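Local coordinates for protein MstE (Scytonema sp. PCC 10023, PDB 6SBF) that probably cyclises linear isoprenoid chains into complex merosterol-type scaffolds as a single-domain class II terpene cyclase, at residues N40-Q52 with G57-L69. The protein carries 1 engineered substitution. Numbering follows the deposited sequence. Where two conformers were deposited one is given.
Sequences NLEGWWQDFNFPQ and GDEWVTAYVGTML
Trp45 packs on helix 59-69, with Val65 CG1 over one face of its indole, 3.6 Å from the centroid of the six-membered ring, a CH-pi contact only 14° off the normal. With CG set beside the backbone N (chi1 -73°), the ring runs on toward Leu69, whose CD1 is 3.9 Å from Trp45 CZ2. Further along the segment, Phe48 and Trp60 hold their planes 23° apart but slid sidelong, with Phe48 CD2 3.5 Å from Trp60 CZ3. The neighbouring Trp44 ring takes Asp58 CB near the rim of one face and the Thr62 hydroxyl at its edge.

Polar bonds fix the backbone. Thr62 OG1 donates to Trp45 O (2.9 Å) in the carbonyl plane, on a lone pair. Asp47 N donates to Gly57 O (3.1 Å) in the antiparallel pair joining strands 47-50 and 55-57; the return bond from Gly57 N to Asp47 O is weak. One water bridges Asp58 OD2 to Asn40 ND2, and a second, bound only weakly to OD2, reaches Gln46 NE2, while Asp58 OD1 pairs with Arg91.

Replacing Trp45 by an alanine removes the indole, which would probably open a gap beside Val65 and Leu69 and leave Leu35 O without the N-H that now meets it. Apolar rings thus seat the segment on a buried helix of the alpha-alpha barrel, while the Thr62 bond and the Asp47-Gly57 pair fix how the chain lies against it.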
loop_
_atom_site.group_PDB
_atom_site.type_symbol
_atom_site.label_atom_id
_atom_site.label_comp_id
_atom_site.label_asym_id
_atom_site.label_seq_id
_atom_site.Cartn_x
_atom_site.Cartn_y
_atom_site.Cartn_z
ATOM N N ASN A 40 10.384 -9.305 14.305
ATOM C CA ASN A 40 11.723 -9.891 14.576
ATOM C C ASN A 40 12.220 -9.496 15.981
ATOM O O ASN A 40 11.466 -8.919 16.741
ATOM C CB ASN A 40 12.679 -9.548 13.437
ATOM C CG ASN A 40 13.145 -8.108 13.363
ATOM O OD1 ASN A 40 12.902 -7.329 14.299
ATOM N ND2 ASN A 40 13.743 -7.715 12.223
ATOM N N LEU A 41 13.473 -9.818 16.298
ATOM C CA LEU A 41 14.059 -9.661 17.656
ATOM C C LEU A 41 13.857 -8.243 18.169
ATOM O O LEU A 41 13.422 -8.044 19.314
ATOM C CB LEU A 41 15.580 -9.974 17.634
ATOM C CG LEU A 41 16.058 -11.323 17.074
ATOM C CD1 LEU A 41 17.544 -11.304 16.650
ATOM C CD2 LEU A 41 15.820 -12.398 18.130
ATOM N N GLU A 42 14.230 -7.244 17.348
ATOM C CA GLU A 42 14.185 -5.802 17.729
ATOM C C GLU A 42 12.728 -5.335 17.681
ATOM O O GLU A 42 12.425 -4.332 18.304
ATOM C CB GLU A 42 15.024 -4.894 16.814
ATOM C CG GLU A 42 16.497 -4.761 17.195
ATOM C CD GLU A 42 16.866 -3.846 18.355
ATOM O OE1 GLU A 42 16.194 -2.798 18.560
ATOM O OE2 GLU A 42 17.857 -4.168 19.048
ATOM N N GLY A 43 11.866 -5.999 16.893
ATOM C CA GLY A 43 10.461 -5.624 16.826
ATOM C C GLY A 43 9.997 -5.178 15.438
ATOM O O GLY A 43 8.843 -4.796 15.324
ATOM N N TRP A 44 10.856 -5.196 14.436
ATOM C CA TRP A 44 10.430 -4.793 13.072
ATOM C C TRP A 44 9.476 -5.815 12.463
ATOM O O TRP A 44 9.672 -7.015 12.626
ATOM C CB TRP A 44 11.666 -4.693 12.171
ATOM C CG TRP A 44 12.637 -3.613 12.510
ATOM C CD1 TRP A 44 13.814 -3.752 13.189
ATOM C CD2 TRP A 44 12.566 -2.230 12.152
ATOM N NE1 TRP A 44 14.465 -2.550 13.284
ATOM C CE2 TRP A 44 13.714 -1.593 12.649
ATOM C CE3 TRP A 44 11.595 -1.456 11.521
ATOM C CZ2 TRP A 44 13.943 -0.237 12.478
ATOM C CZ3 TRP A 44 11.819 -0.114 11.344
ATOM C CH2 TRP A 44 12.984 0.492 11.815
ATOM N N TRP A 45 8.566 -5.332 11.615
ATOM C CA TRP A 45 7.977 -6.158 10.557
ATOM C C TRP A 45 8.862 -6.127 9.303
ATOM O O TRP A 45 9.295 -5.056 8.902
ATOM C CB TRP A 45 6.594 -5.606 10.212
ATOM C CG TRP A 45 5.556 -5.877 11.258
ATOM C CD1 TRP A 45 5.048 -7.079 11.611
ATOM C CD2 TRP A 45 4.847 -4.908 12.055
ATOM N NE1 TRP A 45 4.119 -6.950 12.622
ATOM C CE2 TRP A 45 3.976 -5.626 12.886
ATOM C CE3 TRP A 45 4.858 -3.507 12.140
ATOM C CZ2 TRP A 45 3.167 -4.972 13.830
ATOM C CZ3 TRP A 45 4.063 -2.846 13.077
ATOM C CH2 TRP A 45 3.199 -3.590 13.882
ATOM N N GLN A 46 9.161 -7.322 8.815
ATOM C CA GLN A 46 10.023 -7.487 7.648
ATOM C C GLN A 46 9.250 -8.197 6.542
ATOM O O GLN A 46 8.523 -9.137 6.793
ATOM C CB GLN A 46 11.204 -8.397 7.972
ATOM C CG GLN A 46 12.205 -7.805 8.922
ATOM C CD GLN A 46 13.346 -8.777 9.146
ATOM O OE1 GLN A 46 13.175 -9.753 9.839
ATOM N NE2 GLN A 46 14.457 -8.538 8.513
ATOM N N ASP A 47 9.505 -7.774 5.296
ATOM C CA ASP A 47 8.929 -8.515 4.149
ATOM C C ASP A 47 9.654 -8.064 2.905
ATOM O O ASP A 47 10.267 -7.031 2.881
ATOM C CB ASP A 47 7.416 -8.374 4.026
ATOM C CG ASP A 47 6.679 -9.684 3.821
ATOM O OD1 ASP A 47 7.314 -10.616 3.197
ATOM O OD2 ASP A 47 5.491 -9.793 4.195
ATOM N N PHE A 48 9.467 -8.877 1.842
ATOM C CA PHE A 48 10.108 -8.738 0.529
ATOM C C PHE A 48 11.582 -9.079 0.628
ATOM O O PHE A 48 12.201 -8.948 1.686
ATOM C CB PHE A 48 9.870 -7.380 -0.125
ATOM C CG PHE A 48 8.407 -7.052 -0.351
ATOM C CD1 PHE A 48 7.760 -7.494 -1.497
ATOM C CD2 PHE A 48 7.684 -6.318 0.589
ATOM C CE1 PHE A 48 6.409 -7.218 -1.675
ATOM C CE2 PHE A 48 6.340 -6.064 0.371
ATOM C CZ PHE A 48 5.710 -6.491 -0.769
ATOM N N ASN A 49 12.151 -9.504 -0.499
ATOM C CA ASN A 49 13.575 -9.887 -0.494
ATOM C C ASN A 49 14.159 -9.699 -1.880
ATOM O O ASN A 49 13.547 -10.201 -2.881
ATOM C CB ASN A 49 13.747 -11.336 -0.038
ATOM C CG ASN A 49 15.169 -11.726 0.280
ATOM O OD1 ASN A 49 16.073 -10.908 0.340
ATOM N ND2 ASN A 49 15.357 -13.012 0.401
ATOM N N PHE A 50 15.300 -9.032 -1.917
ATOM C CA PHE A 50 16.151 -8.966 -3.125
ATOM C C PHE A 50 17.398 -9.768 -2.798
ATOM O O PHE A 50 18.401 -9.210 -2.339
ATOM C CB PHE A 50 16.498 -7.528 -3.446
ATOM C CG PHE A 50 15.332 -6.698 -3.879
ATOM C CD1 PHE A 50 14.960 -6.626 -5.195
ATOM C CD2 PHE A 50 14.586 -5.996 -2.947
ATOM C CE1 PHE A 50 13.865 -5.855 -5.579
ATOM C CE2 PHE A 50 13.526 -5.180 -3.315
ATOM C CZ PHE A 50 13.178 -5.142 -4.637
ATOM N N PRO A 51 17.378 -11.092 -2.965
ATOM C CA PRO A 51 18.495 -11.930 -2.539
ATOM C C PRO A 51 19.819 -11.557 -3.189
ATOM O O PRO A 51 19.846 -11.296 -4.388
ATOM C CB PRO A 51 18.065 -13.347 -2.853
ATOM C CG PRO A 51 16.750 -13.295 -3.493
ATOM C CD PRO A 51 16.284 -11.866 -3.526
ATOM N N GLN A 52 20.843 -11.538 -2.336
ATOM C CA GLN A 52 22.270 -11.321 -2.699
ATOM C C GLN A 52 22.366 -9.907 -3.249
ATOM O O GLN A 52 23.305 -9.596 -3.897
ATOM C CB GLN A 52 22.805 -12.406 -3.637
ATOM C CG GLN A 52 22.568 -13.827 -3.160
ATOM C CD GLN A 52 23.459 -14.784 -3.925
ATOM O OE1 GLN A 52 23.660 -14.663 -5.137
ATOM N NE2 GLN A 52 24.007 -15.764 -3.223
ATOM N N GLY A 57 13.014 -6.034 3.276
ATOM C CA GLY A 57 12.453 -4.732 3.705
ATOM C C GLY A 57 12.160 -4.701 5.216
ATOM O O GLY A 57 11.709 -5.690 5.767
ATOM N N ASP A 58 12.369 -3.513 5.802
ATOM C CA ASP A 58 11.968 -3.358 7.224
ATOM C C ASP A 58 11.356 -1.974 7.489
ATOM O O ASP A 58 10.178 -1.952 7.859
ATOM C CB ASP A 58 13.105 -3.738 8.188
ATOM C CG ASP A 58 14.458 -3.086 8.071
ATOM O OD1 ASP A 58 14.606 -2.002 7.504
ATOM O OD2 ASP A 58 15.443 -3.678 8.622
ATOM N N GLU A 59 12.066 -0.879 7.237
ATOM C CA GLU A 59 11.493 0.460 7.536
ATOM C C GLU A 59 10.175 0.605 6.794
ATOM O O GLU A 59 9.177 1.018 7.357
ATOM C CB GLU A 59 12.442 1.577 7.127
ATOM C CG GLU A 59 13.747 1.594 7.884
ATOM C CD GLU A 59 14.788 2.564 7.389
ATOM O OE1 GLU A 59 14.439 3.636 6.855
ATOM O OE2 GLU A 59 16.021 2.244 7.553
ATOM N N TRP A 60 10.177 0.333 5.467
ATOM C CA TRP A 60 8.970 0.495 4.653
ATOM C C TRP A 60 7.861 -0.441 5.140
ATOM O O TRP A 60 6.700 -0.032 5.325
ATOM C CB TRP A 60 9.345 0.241 3.200
ATOM C CG TRP A 60 8.157 0.028 2.319
ATOM C CD1 TRP A 60 7.044 0.789 2.201
ATOM C CD2 TRP A 60 7.986 -1.031 1.382
ATOM N NE1 TRP A 60 6.214 0.295 1.237
ATOM C CE2 TRP A 60 6.763 -0.843 0.736
ATOM C CE3 TRP A 60 8.792 -2.114 1.048
ATOM C CZ2 TRP A 60 6.328 -1.674 -0.296
ATOM C CZ3 TRP A 60 8.352 -2.920 0.025
ATOM C CH2 TRP A 60 7.133 -2.736 -0.612
ATOM N N VAL A 61 8.159 -1.710 5.309
ATOM C CA VAL A 61 7.170 -2.729 5.677
ATOM C C VAL A 61 6.587 -2.363 7.038
ATOM O O VAL A 61 5.348 -2.448 7.224
ATOM C CB VAL A 61 7.779 -4.128 5.673
ATOM C CG1 VAL A 61 6.801 -5.138 6.202
ATOM C CG2 VAL A 61 8.192 -4.494 4.268
ATOM N N THR A 62 7.405 -1.909 7.967
ATOM C CA THR A 62 6.936 -1.540 9.336
ATOM C C THR A 62 6.057 -0.290 9.279
ATOM O O THR A 62 5.030 -0.266 9.968
ATOM C CB THR A 62 8.164 -1.428 10.232
ATOM O OG1 THR A 62 8.703 -2.731 10.443
ATOM C CG2 THR A 62 7.843 -0.834 11.584
ATOM N N ALA A 63 6.446 0.694 8.507
ATOM C CA ALA A 63 5.630 1.928 8.360
ATOM C C ALA A 63 4.259 1.539 7.795
ATOM O O ALA A 63 3.201 2.059 8.235
ATOM C CB ALA A 63 6.355 2.947 7.508
ATOM N N TYR A 64 4.254 0.692 6.741
ATOM C CA TYR A 64 3.011 0.271 6.082
ATOM C C TYR A 64 2.133 -0.522 7.051
ATOM O O TYR A 64 0.942 -0.258 7.200
ATOM C CB TYR A 64 3.341 -0.485 4.812
ATOM C CG TYR A 64 2.141 -1.002 4.061
ATOM C CD1 TYR A 64 1.593 -2.241 4.283
ATOM C CD2 TYR A 64 1.564 -0.209 3.085
ATOM C CE1 TYR A 64 0.549 -2.756 3.527
ATOM C CE2 TYR A 64 0.503 -0.712 2.334
ATOM C CZ TYR A 64 0.002 -1.979 2.523
ATOM O OH TYR A 64 -1.036 -2.480 1.769
ATOM N N VAL A 65 2.700 -1.552 7.645
ATOM C CA VAL A 65 1.927 -2.440 8.546
ATOM C C VAL A 65 1.406 -1.607 9.732
ATOM O O VAL A 65 0.258 -1.822 10.120
ATOM C CB VAL A 65 2.745 -3.654 8.972
ATOM C CG1 VAL A 65 2.027 -4.448 10.037
ATOM C CG2 VAL A 65 3.056 -4.548 7.788
ATOM N N GLY A 66 2.254 -0.771 10.290
ATOM C CA GLY A 66 1.789 0.050 11.419
ATOM C C GLY A 66 0.635 0.921 10.998
ATOM O O GLY A 66 -0.366 1.011 11.739
ATOM N N THR A 67 0.703 1.535 9.815
ATOM C CA THR A 67 -0.411 2.370 9.335
ATOM C C THR A 67 -1.655 1.487 9.171
ATOM O O THR A 67 -2.788 1.909 9.533
ATOM C CB THR A 67 -0.001 3.094 8.042
ATOM O OG1 THR A 67 1.101 3.963 8.280
ATOM C CG2 THR A 67 -1.162 3.907 7.478
ATOM N N MET A 68 -1.502 0.298 8.588
ATOM C CA MET A 68 -2.667 -0.600 8.392
ATOM C C MET A 68 -3.333 -0.885 9.728
ATOM O O MET A 68 -4.556 -0.965 9.818
ATOM C CB MET A 68 -2.255 -1.897 7.708
ATOM C CG MET A 68 -1.836 -1.807 6.275
ATOM S SD MET A 68 -3.145 -1.260 5.179
ATOM C CE MET A 68 -2.502 0.294 4.618
ATOM N N LEU A 69 -2.532 -1.117 10.766
ATOM C CA LEU A 69 -3.083 -1.526 12.092
ATOM C C LEU A 69 -3.573 -0.336 12.911
ATOM O O LEU A 69 -4.168 -0.567 13.980
ATOM C CB LEU A 69 -2.004 -2.314 12.843
ATOM C CG LEU A 69 -1.669 -3.683 12.259
ATOM C CD1 LEU A 69 -0.561 -4.328 13.054
ATOM C CD2 LEU A 69 -2.845 -4.603 12.294
HETATM O O HOH W 1 15.045 -5.582 10.691
HETATM O O HOH W 2 15.526 -6.178 6.955
#